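Local coordinates for insecticidal protein (Brevibacillus laterosporus, PDB 7ML9), which is a putative beta-pore-forming toxin of the epsilon-toxin/MTX2 family, active against the western corn rootworm and probably acting by perforating membranes, at residues A[144-149]-A[219-224]. Sequence-based numbering, arbitrary orientation.
Sequences HGLKLG and LYANVG
Leu-146 and Ala-221 lie opposite each other where two chain segments run the same way, their end-to-end directions 28° apart, with 8.3 Å between the CA atoms of this pair. No hydrogen bond joins 144-149 to 219-224. Near Gly-145 the first backbone bonds instead to Ser-24 and Thr-26, and the two segments meet through their side chains.

Leu-146 and Leu-148 come from one side, Leu-219, Ala-221 and Val-223 from the other, each with its CB directed at the opposing segment. Ala-221 is the short member, and both leucines close on it. From Leu-148, CD1 lies 3.9 Å from Ala-221 CB and CD2 4.1 Å from that same CB, so the whole fork straddles the methyl. The CD2 branch also touches Val-223, 3.9 Å from its CG1, the two side chains crossing at a slant. Val-223 holds CG1 anti to its carbonyl carbon (chi1 -51°), which puts this methyl against the leucine. Leu-146 makes looser contact: its CD1 is 4.4 Å from Ala-221 CB and rests 4.1 Å from the backbone O of Leu-219.

Phe-173 touches Leu-146, Leu-148 and Leu-219, while Val-28 and Leu-32 of helix 28-48 cover Leu-148 and Val-223. On the far face of 219-224, Tyr-220 stacks on Trp-92.

The contact therefore joins the end of strand 130-147 and the loop residue just after it to strand 201-229 within the elongated beta-rich body of this aerolysin-like toxin. The contacts between side chains are all aliphatic, with backbone carbonyl oxygens at the margin, so cohesion between the segments rests on hydrophobic burial, without a directional bond to fix their register.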
loop_
_atom_site.group_PDB
_atom_site.type_symbol
_atom_site.label_atom_id
_atom_site.label_comp_id
_atom_site.label_asym_id
_atom_site.label_seq_id
_atom_site.Cartn_x
_atom_site.Cartn_y
_atom_site.Cartn_z
ATOM N N HIS A 144 -6.098 -7.217 -2.867
ATOM C CA HIS A 144 -6.361 -8.512 -2.238
ATOM C C HIS A 144 -6.790 -8.210 -0.809
ATOM O O HIS A 144 -5.938 -8.018 0.068
ATOM C CB HIS A 144 -5.134 -9.411 -2.257
ATOM C CG HIS A 144 -4.699 -9.826 -3.626
ATOM N ND1 HIS A 144 -4.279 -8.925 -4.584
ATOM C CD2 HIS A 144 -4.578 -11.053 -4.184
ATOM C CE1 HIS A 144 -3.937 -9.580 -5.679
ATOM N NE2 HIS A 144 -4.107 -10.872 -5.462
ATOM N N GLY A 145 -8.109 -8.150 -0.582
ATOM C CA GLY A 145 -8.624 -7.741 0.703
ATOM C C GLY A 145 -8.650 -8.872 1.726
ATOM O O GLY A 145 -8.568 -10.054 1.395
ATOM N N LEU A 146 -8.759 -8.482 2.994
ATOM C CA LEU A 146 -8.902 -9.419 4.104
ATOM C C LEU A 146 -10.225 -9.119 4.795
ATOM O O LEU A 146 -10.413 -8.024 5.345
ATOM C CB LEU A 146 -7.721 -9.317 5.077
ATOM C CG LEU A 146 -6.311 -9.621 4.545
ATOM C CD1 LEU A 146 -5.230 -9.268 5.570
ATOM C CD2 LEU A 146 -6.170 -11.065 4.129
ATOM N N LYS A 147 -11.154 -10.071 4.736
ATOM C CA LYS A 147 -12.428 -9.967 5.450
ATOM C C LYS A 147 -12.216 -10.535 6.849
ATOM O O LYS A 147 -12.113 -11.751 7.027
ATOM C CB LYS A 147 -13.531 -10.709 4.709
ATOM C CG LYS A 147 -14.887 -10.575 5.387
ATOM C CD LYS A 147 -16.019 -11.038 4.488
ATOM C CE LYS A 147 -17.223 -11.459 5.317
ATOM N NZ LYS A 147 -18.480 -11.448 4.511
ATOM N N LEU A 148 -12.125 -9.653 7.840
ATOM C CA LEU A 148 -11.733 -10.032 9.185
ATOM C C LEU A 148 -12.884 -10.027 10.177
ATOM O O LEU A 148 -12.675 -10.414 11.330
ATOM C CB LEU A 148 -10.616 -9.109 9.678
ATOM C CG LEU A 148 -9.294 -9.303 8.929
ATOM C CD1 LEU A 148 -8.416 -8.056 9.059
ATOM C CD2 LEU A 148 -8.562 -10.542 9.486
ATOM N N GLY A 149 -14.084 -9.617 9.766
ATOM C CA GLY A 149 -15.222 -9.562 10.662
ATOM C C GLY A 149 -15.339 -8.276 11.447
ATOM O O GLY A 149 -16.250 -8.146 12.277
ATOM N N LEU A 219 -0.478 -5.960 3.104
ATOM C CA LEU A 219 -1.407 -5.779 4.213
ATOM C C LEU A 219 -1.347 -7.028 5.088
ATOM O O LEU A 219 -1.375 -8.149 4.565
ATOM C CB LEU A 219 -2.826 -5.560 3.692
ATOM C CG LEU A 219 -2.939 -4.527 2.556
ATOM C CD1 LEU A 219 -4.376 -4.426 2.090
ATOM C CD2 LEU A 219 -2.435 -3.185 3.026
ATOM N N TYR A 220 -1.219 -6.843 6.404
ATOM C CA TYR A 220 -1.009 -7.962 7.326
ATOM C C TYR A 220 -1.981 -7.851 8.484
ATOM O O TYR A 220 -2.234 -6.757 8.995
ATOM C CB TYR A 220 0.422 -7.994 7.906
ATOM C CG TYR A 220 1.521 -8.240 6.905
ATOM C CD1 TYR A 220 1.719 -9.493 6.352
ATOM C CD2 TYR A 220 2.376 -7.210 6.513
ATOM C CE1 TYR A 220 2.734 -9.729 5.444
ATOM C CE2 TYR A 220 3.391 -7.436 5.602
ATOM C CZ TYR A 220 3.569 -8.695 5.072
ATOM O OH TYR A 220 4.571 -8.921 4.157
ATOM N N ALA A 221 -2.523 -8.980 8.917
ATOM C CA ALA A 221 -3.262 -9.005 10.169
ATOM C C ALA A 221 -2.786 -10.205 10.971
ATOM O O ALA A 221 -2.600 -11.295 10.414
ATOM C CB ALA A 221 -4.775 -9.063 9.917
ATOM N N ASN A 222 -2.558 -9.997 12.259
ATOM C CA ASN A 222 -2.229 -11.067 13.190
ATOM C C ASN A 222 -3.523 -11.439 13.898
ATOM O O ASN A 222 -4.143 -10.582 14.541
ATOM C CB ASN A 222 -1.156 -10.608 14.178
ATOM C CG ASN A 222 -0.763 -11.684 15.182
ATOM O OD1 ASN A 222 -1.602 -12.234 15.899
ATOM N ND2 ASN A 222 0.529 -11.967 15.254
ATOM N N VAL A 223 -3.951 -12.698 13.755
ATOM C CA VAL A 223 -5.231 -13.132 14.307
ATOM C C VAL A 223 -5.021 -14.351 15.199
ATOM O O VAL A 223 -4.146 -15.186 14.952
ATOM C CB VAL A 223 -6.280 -13.435 13.209
ATOM C CG1 VAL A 223 -6.397 -12.270 12.223
ATOM C CG2 VAL A 223 -5.931 -14.683 12.465
ATOM N N GLY A 224 -5.845 -14.445 16.244
ATOM C CA GLY A 224 -5.771 -15.525 17.204
ATOM C C GLY A 224 -7.023 -16.389 17.144
ATOM O O GLY A 224 -8.021 -16.034 16.521
#